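Local atomic coordinates of uncharacterized protein BF1032 (PDB entry 3NRH), a protein that is of unknown function but belongs to the DUF5063 family and folds as a mainly alpha-helical bundle. Residues E74-E77 with V78-N82; D118-Q121 with D122-F126; S85-A88 with E89-Y93. All coordinates share one frame; numbering follows the deposited sequence.

Overall arrangement
Contacts 1 and 3 follow each other on helix 73-87. Contact 1 takes in residues 74-82 near its start; contact 3 covers the end of the helix and the turn into strand 92-94. Their centres are about 15 Å apart, and Ser85 OG of contact 3 bonds back to Ile81 O of contact 1. Contact 2 lies on helix 112-131, closer to the middle of the chain, with its centre about 13 Å from that of contact 1. These two do meet. Tyr76 OH lies 2.6 Å from Asp118 OD1, a probable hydrogen bond, and Leu79 CD2 packs 3.4 Å from Tyr120 CG. Contacts 2 and 3 stay about 9 Å apart at their nearest atoms. No active site or ligand is known here.

Contact 1 (E74-E77 with V78-N82); sequences EIYE and VLRIN
Glu77 and Arg80 form an i to i+3 salt bridge on the surface of alpha-helix 73-87. Their side chains run side by side and point the same way. Arg80 NH2 donates to Glu77 OE1 at 2.6 Å with an angle of 165°. The oxygen is met on its syn side, and it lies close to the guanidinium plane. The carboxylate and guanidinium planes are 44° apart. The second bond, Arg80 NE to Glu77 OE2, is weak at 3.4 Å. A bend at chi3 of Arg80 (64°) turns the guanidinium back toward Glu77. Arg80 CD touches Tyr76 CE2 loosely, at 4.2 Å. Glu77 OE2 also lies close to Glu73 OE2, a like charge that the arginine may offset.

The inward side is packed more closely. Leu79 is buried there against helix 112-131. Tyr76 reaches the same helix, where its hydroxyl has Asp118 as partner.

On the solvent side, Glu74 and Val78 are exposed. Glu74 OE2 comes up to Val78 CG2 at 3.1 Å, and the two chains cross obliquely.

The tight framework under both sides is the backbone. Its regular i to i+4 bonds run from Val78 N to Glu74 O through Ile81 N to Glu77 O. Beside the last of these, Ile81 CG1 sits 3.2 Å from Glu77 O.

Contact 2 (D118-Q121 with D122-F126); sequences DIYQ and DIKDF
Tyr120 and Lys124 make a CH-pi contact one turn apart on helix 112-131. Lys124 CB sits over the centre of the ring face, 3.9 Å from the centroid and 13° off the normal. Both side chains start out trans to their backbone nitrogens and run alongside each other. The bend at chi2 of Lys124 (65°) lays its chain past the phenol, and its CD comes 3.5 Å from Tyr120 OH. The two polar ends share one partner: Glu28 OE2 is hydrogen-bonded to Tyr120 OH and forms a salt bridge with Lys124 NZ.

Apolar contact is made by Ile119 and Ile123, through CG2 and CG1 at 3.9 Å.

Backbone bonds are uneven. Lys124 N to Tyr120 O is short at 2.7 Å. Asp125 N to Gln121 O is 3.3 Å. Asp118 O and Asp122 N stand 3.5 Å apart, and a water spans that turn. It donates to Asp118 O at 2.8 Å and to Asp122 OD2 at 2.7 Å. The other oxygen of Asp122, OD1, bonds to Asn148.

The helix is covered on several sides. Ile119 and Ile123 pack on Trp153 of helix 135-169 and on helix 11-28. Tyr120 reaches Ile75 of helix 73-87, while Asp125 OD1 accepts hydrogen bonds from the backbone N of Tyr70 and of Val71, in the loop that leads into helix 73-87.

Contact 3 (S85-A88 with E89-Y93); sequences SILA and EKDDY
This is a local contact at the C-terminal end of helix 73-87, where Leu87 and Ala88 meet Lys90 and Asp91 as the chain turns into strand 92-94. Two i to i+3 backbone bonds close the turn. Lys90 N donates to Leu87 O at 2.9 Å, with a bent angle of 143°. Asp91 N donates to Ala88 O at 3.0 Å and is straighter. Ala88 has a positive phi of 55°, which breaks the helix and swings the chain away.

The side chain of Leu87 crosses those of Lys90 and Asp91 at about a right angle. Its CD2 is 4.1 Å from Lys90 CB, and its CD1 is 3.1 Å from Asp91 OD1. Asp91 is buried. With chi1 at -161°, its carboxylate swings beside the leucine methyl. Asp91 OD2 is bonded to Ser113 OG, near the start of helix 112-131. Leu87 and Asp91 also touch Ile112 of that helix.

The outer side carries charge. Glu89 OE2 makes a salt bridge to Arg35 of helix 35-54. The pair between Lys90 NZ and Glu89 OE1 is long, at 3.6 Å.

The helix thus gives way at Ala88, a C-terminal residue of positive phi. A short 3-10 turn through Glu89 and Lys90 then carries the chain into strand 92-94, which pairs antiparallel with strand 109-111 in a two-stranded sheet.

Contact 1 (E74-E77 with V78-N82)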
loop_
_atom_site.group_PDB
_atom_site.type_symbol
_atom_site.label_atom_id
_atom_site.label_comp_id
_atom_site.label_asym_id
_atom_site.label_seq_id
_atom_site.Cartn_x
_atom_site.Cartn_y
_atom_site.Cartn_z
ATOM N N GLU A 74 1.447 -18.788 22.109
ATOM C CA GLU A 74 0.000 -18.971 22.214
ATOM C C GLU A 74 -0.761 -17.813 21.565
ATOM O O GLU A 74 -1.735 -18.026 20.839
ATOM C CB GLU A 74 -0.406 -19.100 23.684
ATOM C CG GLU A 74 -1.870 -19.446 23.909
ATOM C CD GLU A 74 -2.264 -20.777 23.289
ATOM O OE1 GLU A 74 -1.431 -21.708 23.289
ATOM O OE2 GLU A 74 -3.415 -20.899 22.814
ATOM N N ILE A 75 -0.317 -16.591 21.846
ATOM C CA ILE A 75 -0.937 -15.398 21.278
ATOM C C ILE A 75 -0.841 -15.485 19.756
ATOM O O ILE A 75 -1.823 -15.264 19.048
ATOM C CB ILE A 75 -0.204 -14.112 21.752
ATOM C CG1 ILE A 75 -0.515 -13.841 23.227
ATOM C CG2 ILE A 75 -0.605 -12.917 20.886
ATOM C CD1 ILE A 75 -1.985 -13.572 23.500
ATOM N N TYR A 76 0.353 -15.815 19.268
ATOM C CA TYR A 76 0.607 -15.917 17.832
ATOM C C TYR A 76 -0.237 -16.994 17.160
ATOM O O TYR A 76 -0.862 -16.751 16.128
ATOM C CB TYR A 76 2.092 -16.212 17.576
ATOM C CG TYR A 76 2.442 -16.391 16.108
ATOM C CD1 TYR A 76 2.795 -15.300 15.314
ATOM C CD2 TYR A 76 2.393 -17.652 15.512
ATOM C CE1 TYR A 76 3.092 -15.459 13.961
ATOM C CE2 TYR A 76 2.686 -17.823 14.160
ATOM C CZ TYR A 76 3.035 -16.724 13.392
ATOM O OH TYR A 76 3.329 -16.886 12.061
ATOM N N GLU A 77 -0.251 -18.189 17.742
ATOM C CA GLU A 77 -1.011 -19.299 17.176
ATOM C C GLU A 77 -2.516 -19.082 17.160
ATOM O O GLU A 77 -3.189 -19.397 16.175
ATOM C CB GLU A 77 -0.686 -20.595 17.922
ATOM C CG GLU A 77 0.652 -21.187 17.536
ATOM C CD GLU A 77 0.701 -21.576 16.070
ATOM O OE1 GLU A 77 -0.119 -22.418 15.648
ATOM O OE2 GLU A 77 1.558 -21.040 15.339
ATOM N N VAL A 78 -3.052 -18.549 18.248
ATOM C CA VAL A 78 -4.481 -18.301 18.321
ATOM C C VAL A 78 -4.897 -17.293 17.254
ATOM O O VAL A 78 -5.919 -17.470 16.592
ATOM C CB VAL A 78 -4.888 -17.784 19.720
ATOM C CG1 VAL A 78 -6.361 -17.420 19.731
ATOM C CG2 VAL A 78 -4.605 -18.860 20.772
ATOM N N LEU A 79 -4.098 -16.242 17.081
ATOM C CA LEU A 79 -4.406 -15.226 16.080
ATOM C C LEU A 79 -4.327 -15.808 14.676
ATOM O O LEU A 79 -5.221 -15.592 13.856
ATOM C CB LEU A 79 -3.440 -14.044 16.182
ATOM C CG LEU A 79 -3.586 -12.994 15.070
ATOM C CD1 LEU A 79 -4.961 -12.349 15.136
ATOM C CD2 LEU A 79 -2.503 -11.944 15.214
ATOM N N ARG A 80 -3.252 -16.537 14.395
ATOM C CA ARG A 80 -3.082 -17.133 13.076
ATOM C C ARG A 80 -4.260 -18.027 12.717
ATOM O O ARG A 80 -4.809 -17.939 11.616
ATOM C CB ARG A 80 -1.785 -17.941 13.011
ATOM C CG ARG A 80 -1.557 -18.613 11.655
ATOM C CD ARG A 80 -0.304 -19.498 11.664
ATOM N NE ARG A 80 -0.426 -20.630 12.580
ATOM C CZ ARG A 80 -1.235 -21.668 12.390
ATOM N NH1 ARG A 80 -2.005 -21.731 11.308
ATOM N NH2 ARG A 80 -1.277 -22.648 13.284
ATOM N N ILE A 81 -4.652 -18.888 13.651
ATOM C CA ILE A 81 -5.763 -19.794 13.415
ATOM C C ILE A 81 -7.075 -19.051 13.169
ATOM O O ILE A 81 -7.851 -19.433 12.292
ATOM C CB ILE A 81 -5.926 -20.781 14.595
ATOM C CG1 ILE A 81 -4.703 -21.703 14.654
ATOM C CG2 ILE A 81 -7.199 -21.597 14.427
ATOM C CD1 ILE A 81 -4.665 -22.616 15.863
ATOM N N ASN A 82 -7.330 -17.990 13.928
ATOM C CA ASN A 82 -8.560 -17.228 13.740
ATOM C C ASN A 82 -8.586 -16.553 12.373
ATOM O O ASN A 82 -9.616 -16.528 11.703
ATOM C CB ASN A 82 -8.723 -16.172 14.840
ATOM C CG ASN A 82 -8.933 -16.791 16.206
ATOM O OD1 ASN A 82 -9.628 -17.799 16.337
ATOM N ND2 ASN A 82 -8.345 -16.187 17.230
#

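Contact 2 (D118-Q121 with D122-F126)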
loop_
_atom_site.group_PDB
_atom_site.type_symbol
_atom_site.label_atom_id
_atom_site.label_comp_id
_atom_site.label_asym_id
_atom_site.label_seq_id
_atom_site.Cartn_x
_atom_site.Cartn_y
_atom_site.Cartn_z
ATOM N N ASP A 118 2.636 -12.653 11.495
ATOM C CA ASP A 118 4.049 -12.284 11.574
ATOM C C ASP A 118 4.211 -10.772 11.717
ATOM O O ASP A 118 4.998 -10.302 12.536
ATOM C CB ASP A 118 4.815 -12.752 10.329
ATOM C CG ASP A 118 5.089 -14.243 10.333
ATOM O OD1 ASP A 118 4.864 -14.896 11.374
ATOM O OD2 ASP A 118 5.542 -14.763 9.290
ATOM N N ILE A 119 3.472 -10.009 10.912
ATOM C CA ILE A 119 3.548 -8.548 10.974
ATOM C C ILE A 119 3.069 -8.109 12.359
ATOM O O ILE A 119 3.684 -7.257 13.004
ATOM C CB ILE A 119 2.664 -7.910 9.878
ATOM C CG1 ILE A 119 3.194 -8.313 8.496
ATOM C CG2 ILE A 119 2.637 -6.392 10.026
ATOM C CD1 ILE A 119 2.267 -7.924 7.354
ATOM N N TYR A 120 1.980 -8.720 12.812
ATOM C CA TYR A 120 1.399 -8.432 14.122
ATOM C C TYR A 120 2.436 -8.610 15.234
ATOM O O TYR A 120 2.502 -7.807 16.164
ATOM C CB TYR A 120 0.203 -9.363 14.367
ATOM C CG TYR A 120 -0.432 -9.246 15.738
ATOM C CD1 TYR A 120 -1.425 -8.298 15.997
ATOM C CD2 TYR A 120 -0.050 -10.098 16.773
ATOM C CE1 TYR A 120 -2.022 -8.203 17.261
ATOM C CE2 TYR A 120 -0.637 -10.013 18.036
ATOM C CZ TYR A 120 -1.621 -9.064 18.275
ATOM O OH TYR A 120 -2.185 -8.971 19.531
ATOM N N GLN A 121 3.246 -9.663 15.149
ATOM C CA GLN A 121 4.253 -9.890 16.174
ATOM C C GLN A 121 5.152 -8.669 16.335
ATOM O O GLN A 121 5.425 -8.235 17.453
ATOM C CB GLN A 121 5.101 -11.117 15.842
ATOM C CG GLN A 121 6.002 -11.563 16.987
ATOM C CD GLN A 121 6.792 -12.811 16.650
ATOM O OE1 GLN A 121 6.252 -13.767 16.094
ATOM N NE2 GLN A 121 8.075 -12.815 16.997
ATOM N N ASP A 122 5.624 -8.110 15.229
ATOM C CA ASP A 122 6.489 -6.936 15.329
ATOM C C ASP A 122 5.744 -5.679 15.759
ATOM O O ASP A 122 6.224 -4.931 16.609
ATOM C CB ASP A 122 7.206 -6.674 14.007
ATOM C CG ASP A 122 8.628 -7.215 14.003
ATOM O OD1 ASP A 122 9.427 -6.812 14.881
ATOM O OD2 ASP A 122 8.947 -8.039 13.125
ATOM N N ILE A 123 4.568 -5.447 15.190
ATOM C CA ILE A 123 3.804 -4.245 15.533
ATOM C C ILE A 123 3.281 -4.267 16.971
ATOM O O ILE A 123 3.408 -3.280 17.698
ATOM C CB ILE A 123 2.614 -4.047 14.570
ATOM C CG1 ILE A 123 3.110 -4.071 13.119
ATOM C CG2 ILE A 123 1.921 -2.709 14.862
ATOM C CD1 ILE A 123 4.150 -3.011 12.806
ATOM N N LYS A 124 2.700 -5.393 17.383
ATOM C CA LYS A 124 2.151 -5.519 18.734
ATOM C C LYS A 124 3.219 -5.379 19.821
ATOM O O LYS A 124 2.990 -4.732 20.847
ATOM C CB LYS A 124 1.439 -6.865 18.890
ATOM C CG LYS A 124 0.791 -7.093 20.258
ATOM C CD LYS A 124 -0.342 -6.110 20.528
ATOM C CE LYS A 124 -1.046 -6.424 21.847
ATOM N NZ LYS A 124 -2.234 -5.542 22.074
ATOM N N ASP A 125 4.382 -5.988 19.607
ATOM C CA ASP A 125 5.455 -5.897 20.598
ATOM C C ASP A 125 5.862 -4.441 20.784
ATOM O O ASP A 125 6.128 -3.992 21.903
ATOM C CB ASP A 125 6.673 -6.724 20.170
ATOM C CG ASP A 125 6.495 -8.210 20.433
ATOM O OD1 ASP A 125 5.524 -8.587 21.125
ATOM O OD2 ASP A 125 7.336 -9.004 19.958
ATOM N N PHE A 126 5.895 -3.706 19.677
ATOM C CA PHE A 126 6.260 -2.300 19.708
ATOM C C PHE A 126 5.256 -1.414 20.465
ATOM O O PHE A 126 5.635 -0.699 21.391
ATOM C CB PHE A 126 6.418 -1.768 18.280
ATOM C CG PHE A 126 6.414 -0.271 18.195
ATOM C CD1 PHE A 126 7.398 0.480 18.834
ATOM C CD2 PHE A 126 5.399 0.394 17.516
ATOM C CE1 PHE A 126 7.366 1.876 18.798
ATOM C CE2 PHE A 126 5.358 1.789 17.474
ATOM C CZ PHE A 126 6.345 2.529 18.118
HETATM O O HOH W 1 7.418 -9.459 11.410
#

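Contact 3 (S85-A88 with E89-Y93)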
loop_
_atom_site.group_PDB
_atom_site.type_symbol
_atom_site.label_atom_id
_atom_site.label_comp_id
_atom_site.label_asym_id
_atom_site.label_seq_id
_atom_site.Cartn_x
_atom_site.Cartn_y
_atom_site.Cartn_z
ATOM N N SER A 85 -9.256 -19.073 9.713
ATOM C CA SER A 85 -10.667 -19.463 9.679
ATOM C C SER A 85 -11.530 -18.442 8.939
ATOM O O SER A 85 -12.465 -18.809 8.223
ATOM C CB SER A 85 -11.206 -19.650 11.101
ATOM O OG SER A 85 -10.509 -20.685 11.772
ATOM N N ILE A 86 -11.215 -17.162 9.108
ATOM C CA ILE A 86 -11.957 -16.095 8.446
ATOM C C ILE A 86 -11.764 -16.161 6.937
ATOM O O ILE A 86 -12.724 -16.043 6.172
ATOM C CB ILE A 86 -11.485 -14.691 8.921
ATOM C CG1 ILE A 86 -11.607 -14.561 10.440
ATOM C CG2 ILE A 86 -12.298 -13.604 8.228
ATOM C CD1 ILE A 86 -13.028 -14.627 10.961
ATOM N N LEU A 87 -10.516 -16.348 6.515
ATOM C CA LEU A 87 -10.173 -16.416 5.096
ATOM C C LEU A 87 -10.540 -17.738 4.419
ATOM O O LEU A 87 -10.850 -17.758 3.238
ATOM C CB LEU A 87 -8.675 -16.127 4.911
ATOM C CG LEU A 87 -8.269 -14.663 5.095
ATOM C CD1 LEU A 87 -6.759 -14.561 5.133
ATOM C CD2 LEU A 87 -8.834 -13.840 3.943
ATOM N N ALA A 88 -10.513 -18.828 5.176
ATOM C CA ALA A 88 -10.843 -20.161 4.661
ATOM C C ALA A 88 -9.975 -20.499 3.451
ATOM O O ALA A 88 -8.774 -20.299 3.484
ATOM C CB ALA A 88 -12.318 -20.228 4.286
ATOM N N GLU A 89 -10.574 -21.009 2.376
ATOM C CA GLU A 89 -9.817 -21.333 1.157
ATOM C C GLU A 89 -9.061 -20.140 0.545
ATOM O O GLU A 89 -8.170 -20.331 -0.282
ATOM C CB GLU A 89 -10.746 -21.984 0.103
ATOM C CG GLU A 89 -12.249 -21.947 0.408
ATOM C CD GLU A 89 -12.924 -20.628 0.029
ATOM O OE1 GLU A 89 -12.704 -20.138 -1.109
ATOM O OE2 GLU A 89 -13.688 -20.097 0.871
ATOM N N LYS A 90 -9.422 -18.923 0.956
ATOM C CA LYS A 90 -8.788 -17.668 0.486
ATOM C C LYS A 90 -7.434 -17.397 1.126
ATOM O O LYS A 90 -6.688 -16.514 0.702
ATOM C CB LYS A 90 -9.664 -16.469 0.848
ATOM C CG LYS A 90 -10.216 -15.707 -0.301
ATOM C CD LYS A 90 -11.324 -16.504 -0.932
ATOM C CE LYS A 90 -11.070 -16.940 -2.376
ATOM N NZ LYS A 90 -12.425 -17.060 -2.991
ATOM N N ASP A 91 -7.157 -18.122 2.196
ATOM C CA ASP A 91 -5.926 -17.903 2.925
ATOM C C ASP A 91 -4.664 -18.238 2.146
ATOM O O ASP A 91 -3.634 -17.565 2.276
ATOM C CB ASP A 91 -5.961 -18.702 4.224
ATOM C CG ASP A 91 -4.969 -18.195 5.224
ATOM O OD1 ASP A 91 -4.793 -16.959 5.274
ATOM O OD2 ASP A 91 -4.385 -19.018 5.955
ATOM N N ASP A 92 -4.751 -19.275 1.325
ATOM C CA ASP A 92 -3.607 -19.711 0.550
ATOM C C ASP A 92 -3.445 -18.989 -0.778
ATOM O O ASP A 92 -4.418 -18.707 -1.478
ATOM C CB ASP A 92 -3.696 -21.220 0.306
ATOM C CG ASP A 92 -3.633 -22.022 1.594
ATOM O OD1 ASP A 92 -4.556 -21.891 2.427
ATOM O OD2 ASP A 92 -2.658 -22.780 1.776
ATOM N N TYR A 93 -2.200 -18.676 -1.108
ATOM C CA TYR A 93 -1.896 -18.029 -2.369
ATOM C C TYR A 93 -0.503 -18.425 -2.819
ATOM O O TYR A 93 0.380 -18.682 -2.001
ATOM C CB TYR A 93 -1.995 -16.502 -2.259
ATOM C CG TYR A 93 -0.933 -15.836 -1.415
ATOM C CD1 TYR A 93 -1.036 -15.801 -0.024
ATOM C CD2 TYR A 93 0.157 -15.200 -2.011
ATOM C CE1 TYR A 93 -0.087 -15.138 0.749
ATOM C CE2 TYR A 93 1.112 -14.538 -1.246
ATOM C CZ TYR A 93 0.981 -14.507 0.133
ATOM O OH TYR A 93 1.902 -13.827 0.895
#